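Local coordinates for replicase polyprotein 1a (Avian infectious bronchitis virus, PDB 3LD1), which is a viral replicase precursor whose modelled part, the nsp2a fragment of non-structural protein 2, has no established role, and whose proteinase regions probably cleave the polyprotein, at residues V112-D123 and S143-V151; L201-I212 and R224-A232. The protein carries 3 engineered substitutions. All coordinates share one frame; numbering follows the deposited sequence.

Interaction 1 (V112-D123 and S143-V151); sequences VETLDARALTLD and SAMAMRRLV. Engineered in segment 112-123: L120 (natural residue Gln).
Two helices of the all-helical middle of the chain meet here at a steep crossing in which R148 of helix 140-162 is a knob seated in a hole formed by V112, L115, D116 and A119 of helix 112-121. The axes cross at -66° and approach to 8.0 Å, near enough for the small side chain of A119 to lie against the M145 carbonyl and R148 CB. The stem of R148 runs past A119 and then bends at chi3, bringing the guanidinium against the helix surface. One face lies over L115 CB, while D116 approaches at the edge, where R148 NE donates to D116 OD1 at 2.5 Å in a short salt bridge close to the guanidinium plane. The D116 carboxylate is turned 49° from that plane, and OD1 is the oxygen that meets NE. V112 CG1 touches R148 NH2 from an oblique direction.

M145 fills the apolar middle. With CG anti to the backbone N (chi1 176°), it lies beside L115 O, and the chain then bends at chi2 and chi3, with M145 SD 3.7 Å from R118 CG and M145 CE 4.2 Å from L122 CD1. W108 of helix 105-108 also packs on M145, and L122 reaches on to I131 and L134 of helix 128-134, tying the crossing into the neighbouring helices.

Farther along, where helix 140-162 is kinked, R149 reaches across to A119 and D123. The chain bends at chi3, and the guanidinium meets both residues. R149 NE gives a hydrogen bond to the main-chain carbonyl A119 O at 2.9 Å, almost in line with the C=O bond though tilted from the guanidinium plane. At the other end of the group D123 comes in by the edge, R149 NH2 lying 2.5 Å from D123 OD1 in a second salt bridge.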
loop_
_atom_site.group_PDB
_atom_site.type_symbol
_atom_site.label_atom_id
_atom_site.label_comp_id
_atom_site.label_asym_id
_atom_site.label_seq_id
_atom_site.Cartn_x
_atom_site.Cartn_y
_atom_site.Cartn_z
ATOM N N VAL A 112 -17.506 -17.756 4.380
ATOM C CA VAL A 112 -16.823 -16.891 3.451
ATOM C C VAL A 112 -17.827 -16.347 2.493
ATOM O O VAL A 112 -17.841 -15.131 2.256
ATOM C CB VAL A 112 -15.647 -17.585 2.670
ATOM C CG1 VAL A 112 -14.902 -16.570 1.676
ATOM C CG2 VAL A 112 -14.618 -18.081 3.647
ATOM N N GLU A 113 -18.704 -17.206 1.972
ATOM C CA GLU A 113 -19.567 -16.664 0.946
ATOM C C GLU A 113 -20.600 -15.684 1.494
ATOM O O GLU A 113 -20.888 -14.674 0.834
ATOM C CB GLU A 113 -20.116 -17.712 -0.034
ATOM C CG GLU A 113 -19.927 -19.057 0.520
ATOM C CD GLU A 113 -18.616 -19.777 0.128
ATOM O OE1 GLU A 113 -17.748 -20.095 0.978
ATOM O OE2 GLU A 113 -18.513 -20.112 -1.049
ATOM N N THR A 114 -21.101 -15.897 2.705
ATOM C CA THR A 114 -22.060 -14.949 3.214
ATOM C C THR A 114 -21.376 -13.621 3.516
ATOM O O THR A 114 -21.912 -12.505 3.214
ATOM C CB THR A 114 -22.894 -15.506 4.421
ATOM O OG1 THR A 114 -22.037 -16.021 5.500
ATOM C CG2 THR A 114 -23.909 -16.644 3.870
ATOM N N LEU A 115 -20.162 -13.753 4.053
ATOM C CA LEU A 115 -19.359 -12.611 4.373
ATOM C C LEU A 115 -19.107 -11.801 3.099
ATOM O O LEU A 115 -19.251 -10.581 3.125
ATOM C CB LEU A 115 -18.041 -13.065 4.927
ATOM C CG LEU A 115 -17.722 -13.234 6.368
ATOM C CD1 LEU A 115 -18.851 -13.107 7.168
ATOM C CD2 LEU A 115 -16.961 -14.599 6.659
ATOM N N ASP A 116 -18.742 -12.469 1.999
ATOM C CA ASP A 116 -18.499 -11.749 0.736
ATOM C C ASP A 116 -19.735 -11.064 0.154
ATOM O O ASP A 116 -19.631 -9.948 -0.404
ATOM C CB ASP A 116 -17.912 -12.658 -0.348
ATOM C CG ASP A 116 -16.440 -12.877 -0.172
ATOM O OD1 ASP A 116 -15.797 -12.231 0.725
ATOM O OD2 ASP A 116 -15.932 -13.737 -0.925
ATOM N N ALA A 117 -20.866 -11.725 0.294
ATOM C CA ALA A 117 -22.112 -11.196 -0.219
ATOM C C ALA A 117 -22.594 -10.005 0.654
ATOM O O ALA A 117 -22.982 -8.969 0.149
ATOM C CB ALA A 117 -23.202 -12.313 -0.360
ATOM N N ARG A 118 -22.471 -10.097 1.948
ATOM C CA ARG A 118 -22.851 -8.953 2.723
ATOM C C ARG A 118 -21.928 -7.792 2.366
ATOM O O ARG A 118 -22.433 -6.670 2.266
ATOM C CB ARG A 118 -22.761 -9.243 4.216
ATOM C CG ARG A 118 -22.911 -7.960 5.062
ATOM C CD ARG A 118 -24.362 -7.518 5.125
ATOM N NE ARG A 118 -24.752 -6.955 3.828
ATOM C CZ ARG A 118 -25.954 -6.442 3.567
ATOM N NH1 ARG A 118 -26.234 -5.957 2.375
ATOM N NH2 ARG A 118 -26.879 -6.427 4.515
ATOM N N ALA A 119 -20.612 -8.062 2.171
ATOM C CA ALA A 119 -19.613 -7.012 1.828
ATOM C C ALA A 119 -19.925 -6.300 0.530
ATOM O O ALA A 119 -19.689 -5.122 0.383
ATOM C CB ALA A 119 -18.249 -7.592 1.682
ATOM N N LEU A 120 -20.336 -7.074 -0.472
ATOM C CA LEU A 120 -20.265 -6.600 -1.832
ATOM C C LEU A 120 -21.451 -5.660 -1.996
ATOM O O LEU A 120 -21.422 -4.675 -2.714
ATOM C CB LEU A 120 -20.410 -7.820 -2.741
ATOM C CG LEU A 120 -20.802 -7.582 -4.217
ATOM C CD1 LEU A 120 -19.613 -6.847 -4.936
ATOM C CD2 LEU A 120 -21.208 -8.882 -4.893
ATOM N N THR A 121 -22.473 -5.988 -1.241
ATOM C CA THR A 121 -23.794 -5.390 -1.262
ATOM C C THR A 121 -23.966 -4.239 -0.251
ATOM O O THR A 121 -24.922 -3.464 -0.274
ATOM C CB THR A 121 -24.684 -6.567 -0.896
ATOM O OG1 THR A 121 -25.232 -7.071 -2.115
ATOM C CG2 THR A 121 -25.719 -6.228 0.053
ATOM N N LEU A 122 -23.022 -4.153 0.649
ATOM C CA LEU A 122 -23.000 -3.194 1.700
ATOM C C LEU A 122 -23.453 -1.738 1.396
ATOM O O LEU A 122 -24.152 -1.098 2.186
ATOM C CB LEU A 122 -21.598 -3.223 2.282
ATOM C CG LEU A 122 -21.545 -2.624 3.644
ATOM C CD1 LEU A 122 -22.324 -3.529 4.515
ATOM C CD2 LEU A 122 -20.098 -2.505 4.102
ATOM N N ASP A 123 -23.062 -1.211 0.262
ATOM C CA ASP A 123 -23.474 0.173 -0.078
ATOM C C ASP A 123 -25.030 0.309 -0.348
ATOM O O ASP A 123 -25.568 1.407 -0.394
ATOM C CB ASP A 123 -22.665 0.648 -1.302
ATOM C CG ASP A 123 -22.802 -0.295 -2.450
ATOM O OD1 ASP A 123 -22.697 -1.520 -2.229
ATOM O OD2 ASP A 123 -23.094 0.162 -3.555
ATOM N N SER A 143 -15.525 -5.124 10.970
ATOM C CA SER A 143 -14.422 -4.592 10.171
ATOM C C SER A 143 -13.925 -5.661 9.160
ATOM O O SER A 143 -13.770 -5.369 7.953
ATOM C CB SER A 143 -13.303 -4.077 11.054
ATOM O OG SER A 143 -12.980 -5.049 12.047
ATOM N N ALA A 144 -13.807 -6.932 9.597
ATOM C CA ALA A 144 -13.234 -7.953 8.654
ATOM C C ALA A 144 -14.110 -8.152 7.448
ATOM O O ALA A 144 -13.607 -8.280 6.331
ATOM C CB ALA A 144 -12.986 -9.230 9.312
ATOM N N MET A 145 -15.421 -8.119 7.664
ATOM C CA MET A 145 -16.395 -8.271 6.567
ATOM C C MET A 145 -16.298 -7.063 5.683
ATOM O O MET A 145 -16.104 -7.198 4.495
ATOM C CB MET A 145 -17.846 -8.421 7.146
ATOM C CG MET A 145 -19.041 -8.487 6.089
ATOM S SD MET A 145 -19.376 -6.835 5.476
ATOM C CE MET A 145 -19.960 -5.995 6.911
ATOM N N ALA A 146 -16.413 -5.858 6.262
ATOM C CA ALA A 146 -16.357 -4.585 5.444
ATOM C C ALA A 146 -15.076 -4.373 4.656
ATOM O O ALA A 146 -15.119 -3.827 3.528
ATOM C CB ALA A 146 -16.645 -3.293 6.355
ATOM N N MET A 147 -13.943 -4.712 5.271
ATOM C CA MET A 147 -12.671 -4.581 4.594
ATOM C C MET A 147 -12.590 -5.419 3.333
ATOM O O MET A 147 -11.787 -5.125 2.446
ATOM C CB MET A 147 -11.490 -4.900 5.504
ATOM C CG MET A 147 -11.193 -3.848 6.570
ATOM S SD MET A 147 -9.702 -4.268 7.525
ATOM C CE MET A 147 -10.296 -5.127 8.936
ATOM N N ARG A 148 -13.430 -6.448 3.234
ATOM C CA ARG A 148 -13.357 -7.275 2.076
ATOM C C ARG A 148 -13.425 -6.416 0.832
ATOM O O ARG A 148 -12.931 -6.829 -0.169
ATOM C CB ARG A 148 -14.413 -8.426 2.102
ATOM C CG ARG A 148 -14.087 -9.423 3.224
ATOM C CD ARG A 148 -15.177 -10.455 3.441
ATOM N NE ARG A 148 -14.714 -11.738 2.951
ATOM C CZ ARG A 148 -14.043 -12.588 3.694
ATOM N NH1 ARG A 148 -13.828 -12.309 4.978
ATOM N NH2 ARG A 148 -13.637 -13.711 3.166
ATOM N N ARG A 149 -13.999 -5.212 0.914
ATOM C CA ARG A 149 -14.304 -4.421 -0.300
ATOM C C ARG A 149 -13.073 -3.767 -0.816
ATOM O O ARG A 149 -13.034 -3.347 -1.983
ATOM C CB ARG A 149 -15.276 -3.268 -0.044
ATOM C CG ARG A 149 -16.632 -3.591 0.494
ATOM C CD ARG A 149 -17.462 -2.238 0.580
ATOM N NE ARG A 149 -18.738 -2.454 -0.092
ATOM C CZ ARG A 149 -19.209 -1.786 -1.145
ATOM N NH1 ARG A 149 -18.583 -0.736 -1.671
ATOM N NH2 ARG A 149 -20.379 -2.149 -1.643
ATOM N N LEU A 150 -12.120 -3.582 0.095
ATOM C CA LEU A 150 -10.881 -2.862 -0.181
ATOM C C LEU A 150 -9.874 -3.637 -1.054
ATOM O O LEU A 150 -9.040 -3.017 -1.720
ATOM C CB LEU A 150 -10.206 -2.445 1.098
ATOM C CG LEU A 150 -11.008 -1.504 1.975
ATOM C CD1 LEU A 150 -10.337 -1.242 3.296
ATOM C CD2 LEU A 150 -11.328 -0.235 1.287
ATOM N N VAL A 151 -10.016 -4.973 -1.084
ATOM C CA VAL A 151 -9.167 -5.846 -1.878
ATOM C C VAL A 151 -9.356 -5.455 -3.333
ATOM O O VAL A 151 -8.435 -5.004 -3.991
ATOM C CB VAL A 151 -9.546 -7.280 -1.619
ATOM C CG1 VAL A 151 -8.684 -8.201 -2.457
ATOM C CG2 VAL A 151 -9.391 -7.611 -0.091
#

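Interaction 2 (L201-I212 and R224-A232); sequences LKMAFAKCAKSI and REFAGTCLA
K207 and E225 are both charged, yet no hydrogen bond crosses directly between their segments: the meeting is made by packing, with a water that links the segments only weakly. K207 leaves its helix with CG anti to the backbone N (chi1 -170°) and stays extended, drawing its methylenes over the E225 carbonyl; K207 CD is 3.2 Å from E225 O. CD also touches T229 CG2. The ammonium ends beside G228, where the water donates to G228 O and accepts only a weak bond from K207 NZ at 3.4 Å.

The E225 side chain packs on C208. Its CB presses on C208 CB at 3.4 Å, and the bend at chi2 lays the carboxylate beside the main chain of S211 and I212, with E225 OE1 3.2 Å from I212 CA. The acid is not left without a polar partner, because OE2 is hydrogen-bonded to T213 OG1.

In the fold, helix 194-207 ends here, and the chain returns through the short strands 214-217 and 220-223, consistent with a β hairpin, to lay residues 224-232 back along the helix before helix 232-243 begins. T229 to A232 forms a type I turn leading into that helix. T229 OG1 donates to F226 O from above the carbonyl plane and accepts from L231 N, a capping bond whose geometry is less certain.

The same T229 turns its CB onto A204 CB, 3.6 Å away. Beside it M203 brings SD and CE to T229 CG2, and L231 CD1 closes on the A204 methyl. C230 SG adds a contact with L201 CD1. Toward the other end of the loop, C208 SG meets the edge of the F226 ring, 4.0 Å from F226 CE1, in a cysteine sulfur-aromatic contact.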
loop_
_atom_site.group_PDB
_atom_site.type_symbol
_atom_site.label_atom_id
_atom_site.label_comp_id
_atom_site.label_asym_id
_atom_site.label_seq_id
_atom_site.Cartn_x
_atom_site.Cartn_y
_atom_site.Cartn_z
ATOM N N LEU A 201 -4.036 -5.294 9.270
ATOM C CA LEU A 201 -4.610 -5.068 8.001
ATOM C C LEU A 201 -5.262 -3.717 7.894
ATOM O O LEU A 201 -5.249 -3.085 6.844
ATOM C CB LEU A 201 -5.642 -6.143 7.781
ATOM C CG LEU A 201 -6.130 -6.334 6.400
ATOM C CD1 LEU A 201 -4.887 -6.649 5.560
ATOM C CD2 LEU A 201 -7.018 -7.495 6.548
ATOM N N LYS A 202 -5.850 -3.244 8.972
ATOM C CA LYS A 202 -6.277 -1.829 8.953
ATOM C C LYS A 202 -5.055 -0.937 8.701
ATOM O O LYS A 202 -5.064 -0.080 7.816
ATOM C CB LYS A 202 -6.934 -1.412 10.288
ATOM C CG LYS A 202 -8.239 -2.154 10.712
ATOM C CD LYS A 202 -8.579 -1.786 12.194
ATOM C CE LYS A 202 -10.010 -2.254 12.537
ATOM N NZ LYS A 202 -10.139 -2.427 14.024
ATOM N N MET A 203 -3.988 -1.152 9.464
ATOM C CA MET A 203 -2.797 -0.336 9.331
ATOM C C MET A 203 -2.348 -0.364 7.869
ATOM O O MET A 203 -2.095 0.672 7.263
ATOM C CB MET A 203 -1.718 -0.778 10.294
ATOM C CG MET A 203 -0.478 0.137 10.194
ATOM S SD MET A 203 0.514 -0.251 8.689
ATOM C CE MET A 203 1.960 -1.007 9.427
ATOM N N ALA A 204 -2.336 -1.549 7.282
ATOM C CA ALA A 204 -1.882 -1.693 5.925
ATOM C C ALA A 204 -2.832 -1.054 4.944
ATOM O O ALA A 204 -2.371 -0.465 3.936
ATOM C CB ALA A 204 -1.662 -3.167 5.590
ATOM N N PHE A 205 -4.150 -1.121 5.195
ATOM C CA PHE A 205 -5.085 -0.462 4.218
ATOM C C PHE A 205 -4.982 1.097 4.320
ATOM O O PHE A 205 -5.221 1.782 3.354
ATOM C CB PHE A 205 -6.560 -0.924 4.351
ATOM C CG PHE A 205 -6.878 -2.304 3.705
ATOM C CD1 PHE A 205 -6.527 -2.580 2.391
ATOM C CD2 PHE A 205 -7.554 -3.255 4.422
ATOM C CE1 PHE A 205 -6.765 -3.785 1.837
ATOM C CE2 PHE A 205 -7.849 -4.475 3.877
ATOM C CZ PHE A 205 -7.446 -4.758 2.557
ATOM N N ALA A 206 -4.621 1.605 5.497
ATOM C CA ALA A 206 -4.319 2.998 5.702
ATOM C C ALA A 206 -3.076 3.304 4.891
ATOM O O ALA A 206 -3.010 4.320 4.204
ATOM C CB ALA A 206 -4.051 3.300 7.223
ATOM N N LYS A 207 -2.095 2.394 4.916
ATOM C CA LYS A 207 -0.810 2.796 4.357
ATOM C C LYS A 207 -0.971 3.003 2.900
ATOM O O LYS A 207 -0.250 3.787 2.300
ATOM C CB LYS A 207 0.357 1.870 4.675
ATOM C CG LYS A 207 1.722 2.469 4.258
ATOM C CD LYS A 207 2.954 1.680 4.745
ATOM C CE LYS A 207 4.293 2.200 4.150
ATOM N NZ LYS A 207 5.386 1.171 4.367
ATOM N N CYS A 208 -1.973 2.371 2.329
ATOM C CA CYS A 208 -2.071 2.515 0.949
ATOM C C CYS A 208 -3.389 3.036 0.478
ATOM O O CYS A 208 -3.689 2.998 -0.718
ATOM C CB CYS A 208 -1.621 1.255 0.283
ATOM S SG CYS A 208 -2.644 -0.104 0.507
ATOM N N ALA A 209 -4.158 3.588 1.417
ATOM C CA ALA A 209 -5.377 4.263 1.044
ATOM C C ALA A 209 -5.083 5.251 -0.083
ATOM O O ALA A 209 -5.840 5.294 -1.080
ATOM C CB ALA A 209 -5.936 5.019 2.229
ATOM N N LYS A 210 -3.982 6.015 0.078
ATOM C CA LYS A 210 -3.779 7.286 -0.637
ATOM C C LYS A 210 -3.305 7.069 -2.090
ATOM O O LYS A 210 -3.903 7.573 -3.017
ATOM C CB LYS A 210 -2.767 8.179 0.124
ATOM C CG LYS A 210 -3.231 9.624 0.388
ATOM C CD LYS A 210 -3.748 9.787 1.833
ATOM C CE LYS A 210 -4.392 11.190 2.086
ATOM N NZ LYS A 210 -5.469 11.230 3.189
ATOM N N SER A 211 -2.223 6.315 -2.297
ATOM C CA SER A 211 -1.695 6.069 -3.660
ATOM C C SER A 211 -1.044 4.725 -3.629
ATOM O O SER A 211 -0.720 4.202 -2.548
ATOM C CB SER A 211 -0.611 7.084 -3.932
ATOM O OG SER A 211 0.174 7.141 -2.736
ATOM N N ILE A 212 -0.823 4.157 -4.802
ATOM C CA ILE A 212 0.030 2.965 -4.917
ATOM C C ILE A 212 1.158 3.339 -5.869
ATOM O O ILE A 212 0.870 3.735 -7.003
ATOM C CB ILE A 212 -0.817 1.688 -5.342
ATOM C CG1 ILE A 212 -1.149 0.809 -4.132
ATOM C CG2 ILE A 212 -0.148 0.818 -6.416
ATOM C CD1 ILE A 212 -2.187 1.358 -3.235
ATOM N N ARG A 224 5.808 0.202 -3.057
ATOM C CA ARG A 224 6.261 0.929 -1.868
ATOM C C ARG A 224 5.284 0.723 -0.714
ATOM O O ARG A 224 5.681 0.273 0.347
ATOM C CB ARG A 224 6.389 2.420 -2.188
ATOM C CG ARG A 224 7.633 2.751 -3.098
ATOM C CD ARG A 224 8.680 3.553 -2.295
ATOM N NE ARG A 224 8.567 4.959 -2.663
ATOM C CZ ARG A 224 9.404 5.571 -3.500
ATOM N NH1 ARG A 224 10.457 4.886 -4.013
ATOM N NH2 ARG A 224 9.194 6.852 -3.813
ATOM N N GLU A 225 3.996 0.990 -0.940
ATOM C CA GLU A 225 3.041 1.063 0.171
ATOM C C GLU A 225 2.820 -0.215 1.014
ATOM O O GLU A 225 2.467 -0.118 2.175
ATOM C CB GLU A 225 1.715 1.657 -0.278
ATOM C CG GLU A 225 1.863 3.096 -0.775
ATOM C CD GLU A 225 2.378 3.180 -2.201
ATOM O OE1 GLU A 225 2.459 2.171 -2.929
ATOM O OE2 GLU A 225 2.666 4.306 -2.599
ATOM N N PHE A 226 3.042 -1.389 0.445
ATOM C CA PHE A 226 2.997 -2.636 1.207
ATOM C C PHE A 226 4.229 -2.866 1.998
ATOM O O PHE A 226 4.278 -3.850 2.725
ATOM C CB PHE A 226 2.935 -3.820 0.279
ATOM C CG PHE A 226 1.760 -3.810 -0.629
ATOM C CD1 PHE A 226 0.620 -3.084 -0.307
ATOM C CD2 PHE A 226 1.785 -4.534 -1.830
ATOM C CE1 PHE A 226 -0.514 -3.073 -1.167
ATOM C CE2 PHE A 226 0.652 -4.546 -2.704
ATOM C CZ PHE A 226 -0.495 -3.827 -2.369
ATOM N N ALA A 227 5.233 -1.996 1.867
ATOM C CA ALA A 227 6.553 -2.390 2.295
ATOM C C ALA A 227 6.581 -2.615 3.786
ATOM O O ALA A 227 7.012 -3.657 4.204
ATOM C CB ALA A 227 7.696 -1.431 1.816
ATOM N N GLY A 228 6.163 -1.721 4.643
ATOM C CA GLY A 228 6.336 -2.185 6.032
ATOM C C GLY A 228 4.988 -2.587 6.623
ATOM O O GLY A 228 4.544 -1.935 7.534
ATOM N N THR A 229 4.293 -3.569 6.027
ATOM C CA THR A 229 2.999 -4.015 6.501
ATOM C C THR A 229 2.873 -5.498 6.334
ATOM O O THR A 229 3.703 -6.161 5.679
ATOM C CB THR A 229 1.882 -3.388 5.668
ATOM O OG1 THR A 229 1.748 -4.070 4.402
ATOM C CG2 THR A 229 2.163 -1.868 5.467
ATOM N N CYS A 230 1.814 -6.045 6.879
ATOM C CA CYS A 230 1.566 -7.435 6.669
ATOM C C CYS A 230 1.289 -7.711 5.189
ATOM O O CYS A 230 1.056 -8.830 4.795
ATOM C CB CYS A 230 0.394 -7.881 7.524
ATOM S SG CYS A 230 -1.206 -7.185 7.001
ATOM N N LEU A 231 1.254 -6.697 4.354
ATOM C CA LEU A 231 1.076 -6.984 2.960
ATOM C C LEU A 231 2.438 -7.112 2.270
ATOM O O LEU A 231 2.471 -7.352 1.062
ATOM C CB LEU A 231 0.216 -5.926 2.290
ATOM C CG LEU A 231 -1.252 -5.860 2.733
ATOM C CD1 LEU A 231 -2.093 -4.772 2.016
ATOM C CD2 LEU A 231 -1.918 -7.206 2.519
ATOM N N ALA A 232 3.534 -7.051 3.023
ATOM C CA ALA A 232 4.900 -7.169 2.408
ATOM C C ALA A 232 5.039 -8.432 1.642
ATOM O O ALA A 232 5.796 -8.553 0.648
ATOM C CB ALA A 232 6.031 -7.158 3.456
HETATM O O HOH W 1 5.140 0.518 7.732
#

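Overall arrangement
Interaction 1 closes before interaction 2 opens along the chain, and their centres lie about 19 Å apart. Interaction 2 sits about 3 Å from the centre of the chain, interaction 1 about 20 Å from it. They are joined by a third packing, of helix 140-162 on helix 194-207. M147 and F205 both start out away from their own partner segments, and F205 CD2 meets both L150 CD1 (3.6 Å) and M147 SD (3.9 Å). K202 adds its CG, 4.0 Å from M147 CE. Helix 140-162 thus packs on 112-123 through M145, R148 and R149, and on 194-207 through M147 and L150.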